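Local coordinates for protein gluconate kinase (Lactobacillus acidophilus, PDB 3LL3) that binds ATP and D-xylulose and, as a member of the FGGY carbohydrate kinase family, probably transfers phosphate from ATP to a sugar or sugar acid such as xylulose or gluconate, at residues A73-S77 with A434-A438; K158-I162 with I233-A237; A264-I268 with A383-L387; G342-P346 with N379-A383. All coordinates share one frame; numbering follows the deposited sequence.

Interaction 1. Residues A73-S77 with A434-A438; sequences AISWS and AMFLA
Ser-75 carries the strand's share of the contact: both of its side-chain atoms touch helix 429-441, CB first and then OG. Its CB lies 3.0 Å from Ala-434 O and 4.1 Å from Ala-438 CB. Beyond it, OG stands anti to the backbone N (chi1 -170°) and donates a 2.8 Å hydrogen bond to Ala-434 O, with the CB of Leu-437 4.1 Å from OG. The hydroxyl comes from above the carbonyl plane, 44° out of it, while the helical bond from Ala-438 N arrives from the opposite face, so two donors grip one buried oxygen. The strand belongs to the central sheet of the N-terminal, actin-like half of the kinase, between strands 4-11 and 232-238, and the helix that covers it here comes from much later in the chain; the axes of 73-77 and 434-438 approach to 7.1 Å. An alanine in place of Ser-75 would strip the hydroxyl away and is likely to leave Ala-434 O with its helical donor alone, one face of the carbonyl losing its polar mate. Small residues permit the close fit: Ala-434 CB lies 4.0 Å from Trp-76 N, and Ala-73 CB touches Ala-438 CB at 4.1 Å.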
# COMPACT_ATOMS: atom_id res chain seq x y z
N ALA A 73 37.44 -35.54 -12.39
CA ALA A 73 37.47 -34.10 -12.54
C ALA A 73 36.68 -33.42 -11.43
O ALA A 73 35.74 -34.00 -10.89
CB ALA A 73 36.93 -33.71 -13.90
N ILE A 74 37.09 -32.21 -11.07
CA ILE A 74 36.34 -31.37 -10.14
C ILE A 74 36.03 -30.06 -10.88
O ILE A 74 36.95 -29.36 -11.32
CB ILE A 74 37.15 -31.08 -8.88
CG1 ILE A 74 37.55 -32.38 -8.19
CG2 ILE A 74 36.36 -30.20 -7.92
CD1 ILE A 74 38.55 -32.16 -7.07
N SER A 75 34.75 -29.76 -11.02
CA SER A 75 34.31 -28.58 -11.75
C SER A 75 33.61 -27.58 -10.82
O SER A 75 33.13 -27.95 -9.74
CB SER A 75 33.39 -28.99 -12.90
OG SER A 75 33.14 -27.90 -13.77
N TRP A 76 33.52 -26.33 -11.26
CA TRP A 76 33.20 -25.23 -10.35
C TRP A 76 32.07 -24.35 -10.85
O TRP A 76 32.05 -23.94 -12.01
CB TRP A 76 34.45 -24.39 -10.07
CG TRP A 76 35.56 -25.22 -9.53
CD1 TRP A 76 36.50 -25.91 -10.25
CD2 TRP A 76 35.84 -25.48 -8.16
NE1 TRP A 76 37.35 -26.58 -9.40
CE2 TRP A 76 36.97 -26.32 -8.11
CE3 TRP A 76 35.25 -25.07 -6.95
CZ2 TRP A 76 37.51 -26.77 -6.91
CZ3 TRP A 76 35.79 -25.52 -5.76
CH2 TRP A 76 36.91 -26.37 -5.75
N SER A 77 31.11 -24.10 -9.95
CA SER A 77 30.10 -23.07 -10.12
C SER A 77 30.33 -22.10 -8.96
O SER A 77 30.66 -22.52 -7.85
CB SER A 77 28.70 -23.67 -10.04
OG SER A 77 27.72 -22.65 -10.04
N ALA A 434 28.01 -27.69 -13.94
CA ALA A 434 29.45 -27.78 -13.69
C ALA A 434 29.93 -29.18 -14.02
O ALA A 434 30.96 -29.34 -14.68
CB ALA A 434 29.79 -27.43 -12.25
N MSE A 435 29.14 -30.18 -13.61
CA MSE A 435 29.45 -31.57 -13.90
C MSE A 435 29.48 -31.77 -15.41
O MSE A 435 30.36 -32.45 -15.95
CB MSE A 435 28.45 -32.49 -13.20
CG MSE A 435 28.53 -33.98 -13.54
SE MSE A 435 27.57 -34.47 -15.19
CE MSE A 435 25.70 -34.42 -14.55
N PHE A 436 28.53 -31.13 -16.10
CA PHE A 436 28.47 -31.24 -17.56
C PHE A 436 29.70 -30.62 -18.28
O PHE A 436 30.21 -31.17 -19.26
CB PHE A 436 27.16 -30.65 -18.12
CG PHE A 436 27.04 -30.76 -19.61
CD1 PHE A 436 26.61 -31.93 -20.20
CD2 PHE A 436 27.36 -29.69 -20.43
CE1 PHE A 436 26.51 -32.05 -21.57
CE2 PHE A 436 27.26 -29.79 -21.79
CZ PHE A 436 26.84 -30.98 -22.36
N LEU A 437 30.17 -29.48 -17.80
CA LEU A 437 31.40 -28.90 -18.36
C LEU A 437 32.55 -29.91 -18.24
O LEU A 437 33.36 -30.06 -19.15
CB LEU A 437 31.78 -27.62 -17.63
CG LEU A 437 30.82 -26.42 -17.66
CD1 LEU A 437 31.42 -25.29 -16.83
CD2 LEU A 437 30.55 -25.94 -19.07
N ALA A 438 32.60 -30.59 -17.10
CA ALA A 438 33.62 -31.62 -16.90
C ALA A 438 33.47 -32.72 -17.95
O ALA A 438 34.46 -33.14 -18.56
CB ALA A 438 33.52 -32.21 -15.50

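Interaction 2. Residues K158-I162 with I233-A237; sequences KEYII and IILGA
The peptide carbonyl of Leu-235 is the flat group on which Lys-158 settles: NZ stands over its plane, 50° out of it, and donates a 2.8 Å hydrogen bond to Leu-235 O. The same oxygen has the methyl CD1 of Ile-162 at 3.7 Å, so the two helix residues, one turn apart, converge on a single backbone group. The lysine chain leaves the helix extended and then bends at its third and fourth torsions (both 77°), which folds NZ back onto the strand and carries CE to 3.9 Å from Ala-237 N. Its ammonium group also forms a salt bridge with Asp-172. Helix 157-166 here runs antiparallel to strand 232-238, packing against the central sheet of the N-terminal, actin-like half, in which that strand lies parallel to strand 70-78. Next to the lysine, Gly-236 adopts a backbone conformation that a side chain would spoil, since a CB would collide with Leu-235 O. Further along, the contact is apolar: the side chains of Ile-162 and Leu-235 cross at about a right angle with their CD1 atoms 3.7 Å apart, and Ile-162 CG1 meets Ile-233 CG2 at 4.3 Å. Trp-76 of strand 70-78 is touched by both Lys-158 and Ile-233.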
# COMPACT_ATOMS: atom_id res chain seq x y z
N LYS A 158 36.40 -17.72 -6.97
CA LYS A 158 36.68 -18.91 -7.75
C LYS A 158 38.16 -18.96 -8.16
O LYS A 158 38.80 -20.01 -8.05
CB LYS A 158 35.74 -19.11 -8.95
CG LYS A 158 36.11 -20.35 -9.80
CD LYS A 158 34.96 -20.82 -10.72
CE LYS A 158 34.80 -19.92 -11.96
NZ LYS A 158 35.85 -20.22 -13.00
N GLU A 159 38.70 -17.84 -8.63
CA GLU A 159 40.12 -17.73 -8.98
C GLU A 159 41.01 -18.05 -7.78
O GLU A 159 42.00 -18.77 -7.89
CB GLU A 159 40.46 -16.33 -9.50
CG GLU A 159 39.83 -15.98 -10.84
CD GLU A 159 38.34 -15.79 -10.71
OE1 GLU A 159 37.95 -14.99 -9.82
OE2 GLU A 159 37.58 -16.45 -11.46
N TYR A 160 40.65 -17.50 -6.63
CA TYR A 160 41.38 -17.75 -5.40
C TYR A 160 41.51 -19.23 -5.11
O TYR A 160 42.63 -19.73 -4.90
CB TYR A 160 40.71 -17.06 -4.21
CG TYR A 160 41.45 -17.36 -2.92
CD1 TYR A 160 42.70 -16.82 -2.68
CD2 TYR A 160 40.90 -18.20 -1.95
CE1 TYR A 160 43.39 -17.11 -1.51
CE2 TYR A 160 41.58 -18.49 -0.78
CZ TYR A 160 42.83 -17.94 -0.56
OH TYR A 160 43.50 -18.22 0.61
N ILE A 161 40.36 -19.92 -5.08
CA ILE A 161 40.32 -21.36 -4.82
C ILE A 161 41.20 -22.10 -5.80
O ILE A 161 42.07 -22.88 -5.41
CB ILE A 161 38.88 -21.92 -4.87
CG1 ILE A 161 38.04 -21.32 -3.74
CG2 ILE A 161 38.90 -23.44 -4.76
CD1 ILE A 161 36.53 -21.43 -3.95
N ILE A 162 40.99 -21.87 -7.09
CA ILE A 162 41.77 -22.58 -8.08
C ILE A 162 43.26 -22.26 -7.95
O ILE A 162 44.12 -23.09 -8.23
CB ILE A 162 41.24 -22.32 -9.48
CG1 ILE A 162 39.84 -22.96 -9.60
CG2 ILE A 162 42.19 -22.86 -10.55
CD1 ILE A 162 39.10 -22.64 -10.86
N ILE A 233 41.19 -30.29 -12.67
CA ILE A 233 40.37 -29.16 -12.34
C ILE A 233 39.77 -28.63 -13.63
O ILE A 233 40.51 -28.35 -14.59
CB ILE A 233 41.16 -28.03 -11.67
CG1 ILE A 233 41.77 -28.51 -10.36
CG2 ILE A 233 40.25 -26.83 -11.41
CD1 ILE A 233 40.72 -28.79 -9.30
N ILE A 234 38.45 -28.50 -13.67
CA ILE A 234 37.77 -27.85 -14.79
C ILE A 234 37.49 -26.42 -14.36
O ILE A 234 36.92 -26.18 -13.28
CB ILE A 234 36.46 -28.58 -15.14
CG1 ILE A 234 36.70 -30.10 -15.19
CG2 ILE A 234 35.91 -28.07 -16.47
CD1 ILE A 234 37.88 -30.52 -16.07
N LEU A 235 37.92 -25.47 -15.19
CA LEU A 235 37.84 -24.08 -14.81
C LEU A 235 36.44 -23.69 -14.29
O LEU A 235 36.30 -23.02 -13.27
CB LEU A 235 38.25 -23.19 -15.98
CG LEU A 235 38.31 -21.71 -15.64
CD1 LEU A 235 39.18 -21.44 -14.39
CD2 LEU A 235 38.77 -20.89 -16.85
N GLY A 236 35.39 -24.12 -14.98
CA GLY A 236 34.04 -23.83 -14.52
C GLY A 236 33.52 -22.47 -14.92
O GLY A 236 34.07 -21.84 -15.82
N ALA A 237 32.45 -22.01 -14.26
CA ALA A 237 31.74 -20.81 -14.68
C ALA A 237 30.91 -20.21 -13.55
O ALA A 237 30.96 -20.68 -12.41
CB ALA A 237 30.84 -21.11 -15.87

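Interaction 3. Residues A264-I268 with A383-L387; sequences AIRTI and AASNL
Ile-265 and Leu-387 bury the most surface, their side chains lying alongside each other and pointing opposite ways as strand 263-269 packs against helix 365-388. The isoleucine holds CG1 anti to its backbone N (chi1 -175°) and uses both branches. CG1 touches Leu-387 CD2 and Ala-384 CB, each at 3.7 Å, while CG2, in the crowded position between backbone N and carbonyl carbon, meets Ala-383 CB at 3.8 Å and Ala-384 N at 3.7 Å. Ile-265 is thus set against three helix residues, two of them alanines whose single methyls let the backbones come close.

Leu-387 completes the grip from the next turn. Its first two torsions lie off the staggered values, and its CD2 reaches over the strand to within 3.8 Å of Ile-265 O. Thr-267 adds a looser touch, CG2 to Leu-387 CG at 4.4 Å, while its hydroxyl is hydrogen-bonded to His-254 O in the adjoining strand. Between Ile-265 and Thr-267, Arg-266 leaves the strand on the side away from the helix and its side chain lines the D-xylulose pocket, with Ala-264 CB over one face of its guanidinium near the rim, 3.4 Å above the plane.

The axes of 264-268 and 383-387 run nearly parallel, 18° apart; the other sheet face carries the sugar-binding arginine, and this one is covered by a helix, as in the actin-like ATPase fold to which FGGY kinases belong.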
# COMPACT_ATOMS: atom_id res chain seq x y z
N ALA A 264 15.65 -14.75 -10.08
CA ALA A 264 16.35 -14.32 -11.28
C ALA A 264 15.61 -14.79 -12.52
O ALA A 264 15.08 -15.91 -12.54
CB ALA A 264 17.78 -14.83 -11.28
N ILE A 265 15.52 -13.93 -13.52
CA ILE A 265 15.08 -14.32 -14.86
C ILE A 265 16.24 -14.17 -15.86
O ILE A 265 16.90 -13.13 -15.89
CB ILE A 265 13.82 -13.52 -15.32
CG1 ILE A 265 13.32 -14.04 -16.68
CG2 ILE A 265 14.09 -12.03 -15.37
CD1 ILE A 265 12.58 -15.41 -16.57
N ARG A 266 16.50 -15.21 -16.65
CA ARG A 266 17.64 -15.20 -17.57
C ARG A 266 17.37 -15.92 -18.88
O ARG A 266 16.52 -16.82 -18.96
CB ARG A 266 18.82 -15.92 -16.95
CG ARG A 266 19.23 -15.42 -15.60
CD ARG A 266 20.31 -16.32 -15.07
NE ARG A 266 20.72 -15.97 -13.72
CZ ARG A 266 20.44 -16.69 -12.64
NH1 ARG A 266 19.75 -17.83 -12.74
NH2 ARG A 266 20.88 -16.27 -11.45
N THR A 267 18.14 -15.56 -19.89
CA THR A 267 18.06 -16.19 -21.19
C THR A 267 19.39 -16.01 -21.91
O THR A 267 20.15 -15.10 -21.60
CB THR A 267 16.89 -15.60 -22.02
OG1 THR A 267 16.64 -16.44 -23.15
CG2 THR A 267 17.21 -14.16 -22.48
N ILE A 268 19.67 -16.88 -22.88
CA ILE A 268 20.94 -16.85 -23.59
C ILE A 268 20.68 -16.51 -25.05
O ILE A 268 19.84 -17.15 -25.70
CB ILE A 268 21.66 -18.20 -23.45
CG1 ILE A 268 22.10 -18.40 -22.00
CG2 ILE A 268 22.83 -18.30 -24.43
CD1 ILE A 268 22.60 -19.78 -21.68
N ALA A 383 10.46 -7.87 -14.95
CA ALA A 383 11.87 -8.05 -15.32
C ALA A 383 11.99 -8.90 -16.58
O ALA A 383 12.70 -8.54 -17.50
CB ALA A 383 12.68 -8.66 -14.18
N ALA A 384 11.27 -10.02 -16.63
CA ALA A 384 11.26 -10.86 -17.83
C ALA A 384 10.88 -10.09 -19.10
O ALA A 384 11.47 -10.26 -20.15
CB ALA A 384 10.33 -12.05 -17.63
N SER A 385 9.86 -9.24 -18.98
CA SER A 385 9.36 -8.46 -20.11
C SER A 385 10.39 -7.47 -20.65
O SER A 385 10.37 -7.15 -21.84
CB SER A 385 8.08 -7.71 -19.71
OG SER A 385 7.02 -8.62 -19.43
N ASN A 386 11.28 -6.98 -19.79
CA ASN A 386 12.38 -6.13 -20.25
C ASN A 386 13.31 -6.89 -21.19
O ASN A 386 13.80 -6.33 -22.16
CB ASN A 386 13.18 -5.58 -19.07
CG ASN A 386 12.43 -4.52 -18.30
OD1 ASN A 386 11.48 -3.93 -18.81
ND2 ASN A 386 12.86 -4.27 -17.06
N LEU A 387 13.54 -8.17 -20.88
CA LEU A 387 14.40 -9.05 -21.67
C LEU A 387 13.83 -9.33 -23.06
O LEU A 387 14.52 -9.23 -24.07
CB LEU A 387 14.53 -10.39 -20.95
CG LEU A 387 15.69 -10.86 -20.07
CD1 LEU A 387 16.47 -9.74 -19.40
CD2 LEU A 387 15.18 -11.89 -19.05

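Interaction 4. Residues G342-P346 with N379-A383; sequences GERAP and NLYDA. With DXP (1-deoxy-D-xylulose-5-phosphate), chain D; XUL (D-xylulose), chain E.
Pro-346 and Asp-382 meet because the aspartate sets CG anti to its backbone N (chi1 -173°), so that the CG corner of the proline ring abuts a face of its carboxylate, Asp-382 OD2 being 3.3 Å from Pro-346 CG. Glu-343 and Asn-379 use the same kind of first torsion and approach each other head-on, with carboxylate and amide planes 27° apart. A cis peptide bond precedes Pro-346, whose ring buries the most surface of the contact: besides the aspartate, its CB packs on Ala-383 CA at 3.8 Å and the Asn-379 side chain lies against CD. Ala-345 CB adds a touch on Ala-383 CB at 4.2 Å.

Away from the helix the loop turns to the ligands. Glu-343 OE1 accepts a 2.6 Å hydrogen bond from Arg-344 N with its anti lone pair; OE1 also accepts from Asn-297 N, and OE2 accepts from Asn-298 ND2. Arg-344 bends at its third torsion and sends NH1 to XUL O3, 2.7 Å away, in a fairly straight bond (158°) made at the guanidinium edge; its CG lies 3.7 Å from DXP O3P. With a leucine here, XUL O3 would probably lose its arginine donor and Asn-297 OD1 its bond from NE.

The loop lies between strands 335-337 and 354-359 and leans on helix 365-388, whose Leu-380 packs on strands 254-259 and 289-296. Tyr-381, on another flank, meets Phe-417 and Phe-475 edge to face, while Asp-382, against the proline, is also salt-bridged to Arg-482 of helix 465-485.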
# COMPACT_ATOMS: atom_id res chain seq x y z
N GLY A 342 14.48 -2.82 -1.15
CA GLY A 342 14.95 -2.13 -2.34
C GLY A 342 14.89 -3.15 -3.47
O GLY A 342 14.45 -4.29 -3.25
N GLU A 343 15.29 -2.78 -4.68
CA GLU A 343 15.21 -3.74 -5.78
C GLU A 343 16.28 -3.54 -6.85
O GLU A 343 16.65 -2.40 -7.16
CB GLU A 343 13.81 -3.70 -6.42
CG GLU A 343 13.56 -4.78 -7.47
CD GLU A 343 13.90 -6.16 -6.95
OE1 GLU A 343 15.11 -6.51 -6.88
OE2 GLU A 343 12.96 -6.91 -6.62
N ARG A 344 16.79 -4.65 -7.39
CA ARG A 344 17.64 -4.59 -8.56
C ARG A 344 16.71 -4.65 -9.79
O ARG A 344 15.89 -3.76 -9.95
CB ARG A 344 18.75 -5.66 -8.51
CG ARG A 344 19.84 -5.25 -7.51
CD ARG A 344 20.91 -6.32 -7.26
NE ARG A 344 20.33 -7.46 -6.56
CZ ARG A 344 20.81 -8.70 -6.64
NH1 ARG A 344 21.88 -8.96 -7.38
NH2 ARG A 344 20.21 -9.69 -5.98
N ALA A 345 16.81 -5.66 -10.64
CA ALA A 345 15.85 -5.73 -11.75
C ALA A 345 14.46 -5.93 -11.16
O ALA A 345 14.33 -6.64 -10.17
CB ALA A 345 16.18 -6.87 -12.70
N PRO A 346 13.43 -5.31 -11.77
CA PRO A 346 13.51 -4.46 -12.96
C PRO A 346 13.69 -2.95 -12.72
O PRO A 346 14.01 -2.23 -13.67
CB PRO A 346 12.16 -4.71 -13.63
CG PRO A 346 11.23 -4.77 -12.45
CD PRO A 346 12.03 -5.45 -11.32
N ASN A 379 6.35 -8.73 -10.49
CA ASN A 379 7.65 -8.06 -10.48
C ASN A 379 8.63 -8.86 -11.37
O ASN A 379 9.35 -8.28 -12.19
CB ASN A 379 8.15 -7.97 -9.04
CG ASN A 379 9.49 -7.26 -8.90
OD1 ASN A 379 10.37 -7.72 -8.17
ND2 ASN A 379 9.64 -6.13 -9.58
N LEU A 380 8.62 -10.17 -11.21
CA LEU A 380 9.42 -11.07 -12.03
C LEU A 380 9.02 -11.00 -13.50
O LEU A 380 9.87 -11.11 -14.39
CB LEU A 380 9.30 -12.52 -11.52
CG LEU A 380 10.02 -12.83 -10.20
CD1 LEU A 380 9.39 -14.05 -9.50
CD2 LEU A 380 11.51 -13.02 -10.40
N TYR A 381 7.73 -10.85 -13.76
CA TYR A 381 7.26 -10.77 -15.14
C TYR A 381 7.66 -9.44 -15.74
O TYR A 381 7.89 -9.33 -16.94
CB TYR A 381 5.75 -10.95 -15.20
CG TYR A 381 5.17 -10.82 -16.58
CD1 TYR A 381 5.48 -11.73 -17.59
CD2 TYR A 381 4.29 -9.80 -16.88
CE1 TYR A 381 4.93 -11.61 -18.86
CE2 TYR A 381 3.74 -9.67 -18.13
CZ TYR A 381 4.05 -10.58 -19.12
OH TYR A 381 3.47 -10.44 -20.37
N ASP A 382 7.71 -8.42 -14.88
CA ASP A 382 8.17 -7.08 -15.25
C ASP A 382 9.64 -7.18 -15.73
O ASP A 382 10.01 -6.65 -16.78
CB ASP A 382 8.03 -6.18 -14.02
CG ASP A 382 8.32 -4.70 -14.30
OD1 ASP A 382 8.65 -4.35 -15.45
OD2 ASP A 382 8.18 -3.88 -13.37
N ALA A 383 10.46 -7.87 -14.95
CA ALA A 383 11.87 -8.05 -15.32
C ALA A 383 11.99 -8.90 -16.58
O ALA A 383 12.70 -8.54 -17.50
CB ALA A 383 12.68 -8.66 -14.18
C1 DXP D . 20.12 0.21 1.99
C2 DXP D . 19.32 -1.10 2.25
C3 DXP D . 19.88 -2.40 1.62
C4 DXP D . 20.03 -2.16 0.10
C5 DXP D . 20.16 -3.28 -0.96
O2 DXP D . 18.18 -1.03 2.57
O3 DXP D . 19.20 -3.51 2.06
O4 DXP D . 19.13 -1.16 -0.26
O5 DXP D . 19.36 -3.18 -2.11
P DXP D . 19.82 -3.43 -3.68
O2P DXP D . 20.53 -2.12 -4.25
O1P DXP D . 20.60 -4.82 -3.80
O3P DXP D . 18.68 -3.47 -4.52
C1 XUL E . 23.91 -12.95 -11.10
C2 XUL E . 24.05 -11.67 -10.25
C3 XUL E . 24.13 -11.77 -8.70
C4 XUL E . 24.38 -13.18 -8.13
C5 XUL E . 25.81 -13.70 -8.36
O1 XUL E . 22.66 -12.94 -11.76
O2 XUL E . 24.06 -10.60 -10.80
O3 XUL E . 22.91 -11.34 -8.15
O4 XUL E . 24.14 -13.12 -6.75
O5 XUL E . 26.16 -14.68 -7.42

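How the interactions relate
From the N terminus, interaction 1 opens first at 73-77 and closes last, at 434-438, so the other three all fall within its span. Interaction 2 closes a shorter loop, from 158-162 to 233-237, before interaction 3 opens at 264-268. Interaction 4 opens at 342-346, inside the span of interaction 3, and the two end together on helix 365-388, sharing Ala-383; none cross. Interactions 1 and 2 lie on neighbouring strands of the N-terminal sheet, which pair directly, as by Ile-74 O with Ile-234 N, a probable hydrogen bond. Interactions 3 and 4 tie the C-terminal sheet and a ligand-lining loop to one helix. Interaction 1 links the two halves.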